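Local coordinates for possible prolidase (Bifidobacterium longum NCC2705, PDB 2P9B), which probably hydrolyses carbon-nitrogen bonds as a metal-dependent amidohydrolase, possibly a prolidase, at residues G325-A330 with V364-F369. Sequence-based numbering, arbitrary orientation.
Sequences GMVSGA and VAYAGF
Ala330 and Ala367 meet methyl to methyl where two outer helices of the amidohydrolase TIM-barrel fold, 313-335 and 356-367, come together. Ala330 CB lies 3.8 Å from Ala367 CB, and this buried end is the tight part: neither residue carries anything beyond a methyl, and the backbones close to 5.5 Å between the CA atoms of Ala330 and Ala367. Ala330 also rests on Pro293, and just past the pair Gly368 takes a positive phi (71°) as the chain leaves helical geometry. Phe369, which follows, stacks its ring on His334, so the turn leaving helix 356-367 is also tied to helix 313-335.

The other half has the wider backbone spacing and is only partly buried, though its side chains still touch. Here Val327 and Tyr366 keep their CA atoms 6.2 Å apart, and Leu295 of helix 295-303 touches both side chains. Tyr366 swings its CG anti to its own carbonyl carbon (chi1 -69°). Val327 CG1 meets the ring at its edge, near the plane, while CG2 stands well to one side of the plane, near CD1. Val327 CG1, set opposite the valine's backbone N (chi1 171°), also packs 3.9 Å from Tyr366 CB and 3.7 Å from Tyr366 O.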
ATOM      1  N   GLY A 325      17.366  -3.012 -10.526  1.00 17.33           N
ATOM      2  CA  GLY A 325      16.604  -4.241 -10.638  1.00 16.35           C
ATOM      3  C   GLY A 325      15.135  -4.016 -10.317  1.00 15.31           C
ATOM      4  O   GLY A 325      14.263  -4.609 -10.945  1.00 15.72           O
HETATM    5  N   MSE A 326      14.852  -3.167  -9.329  1.00 14.80           N
HETATM    6  CA  MSE A 326      13.466  -2.877  -8.962  1.00 15.16           C
HETATM    7  C   MSE A 326      12.759  -2.219 -10.145  1.00 15.18           C
HETATM    8  O   MSE A 326      11.623  -2.560 -10.488  1.00 14.74           O
HETATM    9  CB  MSE A 326      13.407  -1.933  -7.746  1.00 17.05           C
HETATM   10  CG  MSE A 326      13.796  -2.571  -6.396  1.00 18.08           C
HETATM   11 SE   MSE A 326      14.213  -1.319  -5.006  1.00 24.97          SE
HETATM   12  CE  MSE A 326      12.719  -0.191  -5.207  1.00 20.13           C
ATOM     13  N   VAL A 327      13.436  -1.266 -10.772  1.00 14.63           N
ATOM     14  CA  VAL A 327      12.847  -0.569 -11.902  1.00 14.63           C
ATOM     15  C   VAL A 327      12.664  -1.498 -13.092  1.00 14.39           C
ATOM     16  O   VAL A 327      11.577  -1.582 -13.661  1.00 13.44           O
ATOM     17  CB  VAL A 327      13.713   0.645 -12.308  1.00 14.17           C
ATOM     18  CG1 VAL A 327      13.222   1.231 -13.623  1.00 16.22           C
ATOM     19  CG2 VAL A 327      13.650   1.695 -11.213  1.00 15.86           C
ATOM     20  N   SER A 328      13.726  -2.203 -13.463  1.00 15.12           N
ATOM     21  CA  SER A 328      13.645  -3.115 -14.591  1.00 15.69           C
ATOM     22  C   SER A 328      12.581  -4.187 -14.345  1.00 15.72           C
ATOM     23  O   SER A 328      11.778  -4.483 -15.228  1.00 16.47           O
ATOM     24  CB  SER A 328      15.007  -3.767 -14.836  1.00 18.43           C
ATOM     25  OG  SER A 328      14.981  -4.546 -16.023  1.00 19.76           O
ATOM     26  N   GLY A 329      12.571  -4.755 -13.141  1.00 14.50           N
ATOM     27  CA  GLY A 329      11.596  -5.782 -12.817  1.00 14.35           C
ATOM     28  C   GLY A 329      10.155  -5.298 -12.867  1.00 14.27           C
ATOM     29  O   GLY A 329       9.265  -6.038 -13.266  1.00 15.52           O
ATOM     30  N   ALA A 330       9.919  -4.054 -12.460  1.00 13.46           N
ATOM     31  CA  ALA A 330       8.568  -3.509 -12.482  1.00 13.92           C
ATOM     32  C   ALA A 330       8.109  -3.342 -13.925  1.00 13.11           C
ATOM     33  O   ALA A 330       6.957  -3.597 -14.256  1.00 14.02           O
ATOM     34  CB  ALA A 330       8.529  -2.162 -11.757  1.00 13.60           C
ATOM     35  N   VAL A 364       4.618   5.481 -13.593  1.00 13.70           N
ATOM     36  CA  VAL A 364       4.458   5.987 -14.948  1.00 14.97           C
ATOM     37  C   VAL A 364       5.824   6.328 -15.544  1.00 14.98           C
ATOM     38  O   VAL A 364       6.117   5.976 -16.683  1.00 15.74           O
ATOM     39  CB  VAL A 364       3.574   7.260 -14.977  1.00 15.23           C
ATOM     40  CG1 VAL A 364       3.559   7.852 -16.384  1.00 16.78           C
ATOM     41  CG2 VAL A 364       2.159   6.920 -14.541  1.00 14.30           C
ATOM     42  N   ALA A 365       6.662   7.000 -14.764  1.00 16.38           N
ATOM     43  CA  ALA A 365       7.975   7.409 -15.253  1.00 17.15           C
ATOM     44  C   ALA A 365       9.009   6.292 -15.395  1.00 17.81           C
ATOM     45  O   ALA A 365       9.876   6.357 -16.270  1.00 19.09           O
ATOM     46  CB  ALA A 365       8.532   8.515 -14.364  1.00 19.06           C
ATOM     47  N   TYR A 366       8.913   5.266 -14.554  1.00 17.69           N
ATOM     48  CA  TYR A 366       9.882   4.170 -14.576  1.00 18.01           C
ATOM     49  C   TYR A 366       9.396   2.792 -15.014  1.00 18.32           C
ATOM     50  O   TYR A 366      10.185   2.005 -15.539  1.00 18.44           O
ATOM     51  CB  TYR A 366      10.523   4.026 -13.188  1.00 19.31           C
ATOM     52  CG  TYR A 366      11.427   5.171 -12.797  1.00 19.94           C
ATOM     53  CD1 TYR A 366      12.787   5.154 -13.117  1.00 22.59           C
ATOM     54  CD2 TYR A 366      10.921   6.286 -12.130  1.00 20.52           C
ATOM     55  CE1 TYR A 366      13.618   6.221 -12.779  1.00 23.00           C
ATOM     56  CE2 TYR A 366      11.744   7.360 -11.791  1.00 22.14           C
ATOM     57  CZ  TYR A 366      13.093   7.320 -12.120  1.00 24.47           C
ATOM     58  OH  TYR A 366      13.909   8.383 -11.794  1.00 24.44           O
ATOM     59  N   ALA A 367       8.117   2.485 -14.810  1.00 17.81           N
ATOM     60  CA  ALA A 367       7.615   1.156 -15.157  1.00 18.81           C
ATOM     61  C   ALA A 367       6.695   1.062 -16.363  1.00 19.31           C
ATOM     62  O   ALA A 367       6.035   0.043 -16.564  1.00 20.71           O
ATOM     63  CB  ALA A 367       6.930   0.539 -13.945  1.00 19.44           C
ATOM     64  N   GLY A 368       6.643   2.123 -17.159  1.00 20.50           N
ATOM     65  CA  GLY A 368       5.808   2.105 -18.348  1.00 19.96           C
ATOM     66  C   GLY A 368       4.308   2.152 -18.119  1.00 18.73           C
ATOM     67  O   GLY A 368       3.544   1.794 -19.012  1.00 17.93           O
ATOM     68  N   PHE A 369       3.880   2.581 -16.933  1.00 16.06           N
ATOM     69  CA  PHE A 369       2.457   2.680 -16.637  1.00 15.53           C
ATOM     70  C   PHE A 369       1.887   3.955 -17.216  1.00 14.86           C
ATOM     71  O   PHE A 369       2.588   4.953 -17.354  1.00 15.91           O
ATOM     72  CB  PHE A 369       2.188   2.765 -15.131  1.00 15.20           C
ATOM     73  CG  PHE A 369       2.147   1.450 -14.430  1.00 14.07           C
ATOM     74  CD1 PHE A 369       0.994   1.054 -13.754  1.00 13.69           C
ATOM     75  CD2 PHE A 369       3.272   0.643 -14.372  1.00 14.54           C
ATOM     76  CE1 PHE A 369       0.966  -0.131 -13.029  1.00 13.16           C
ATOM     77  CE2 PHE A 369       3.257  -0.546 -13.648  1.00 15.23           C
ATOM     78  CZ  PHE A 369       2.104  -0.932 -12.976  1.00 13.95           C
TER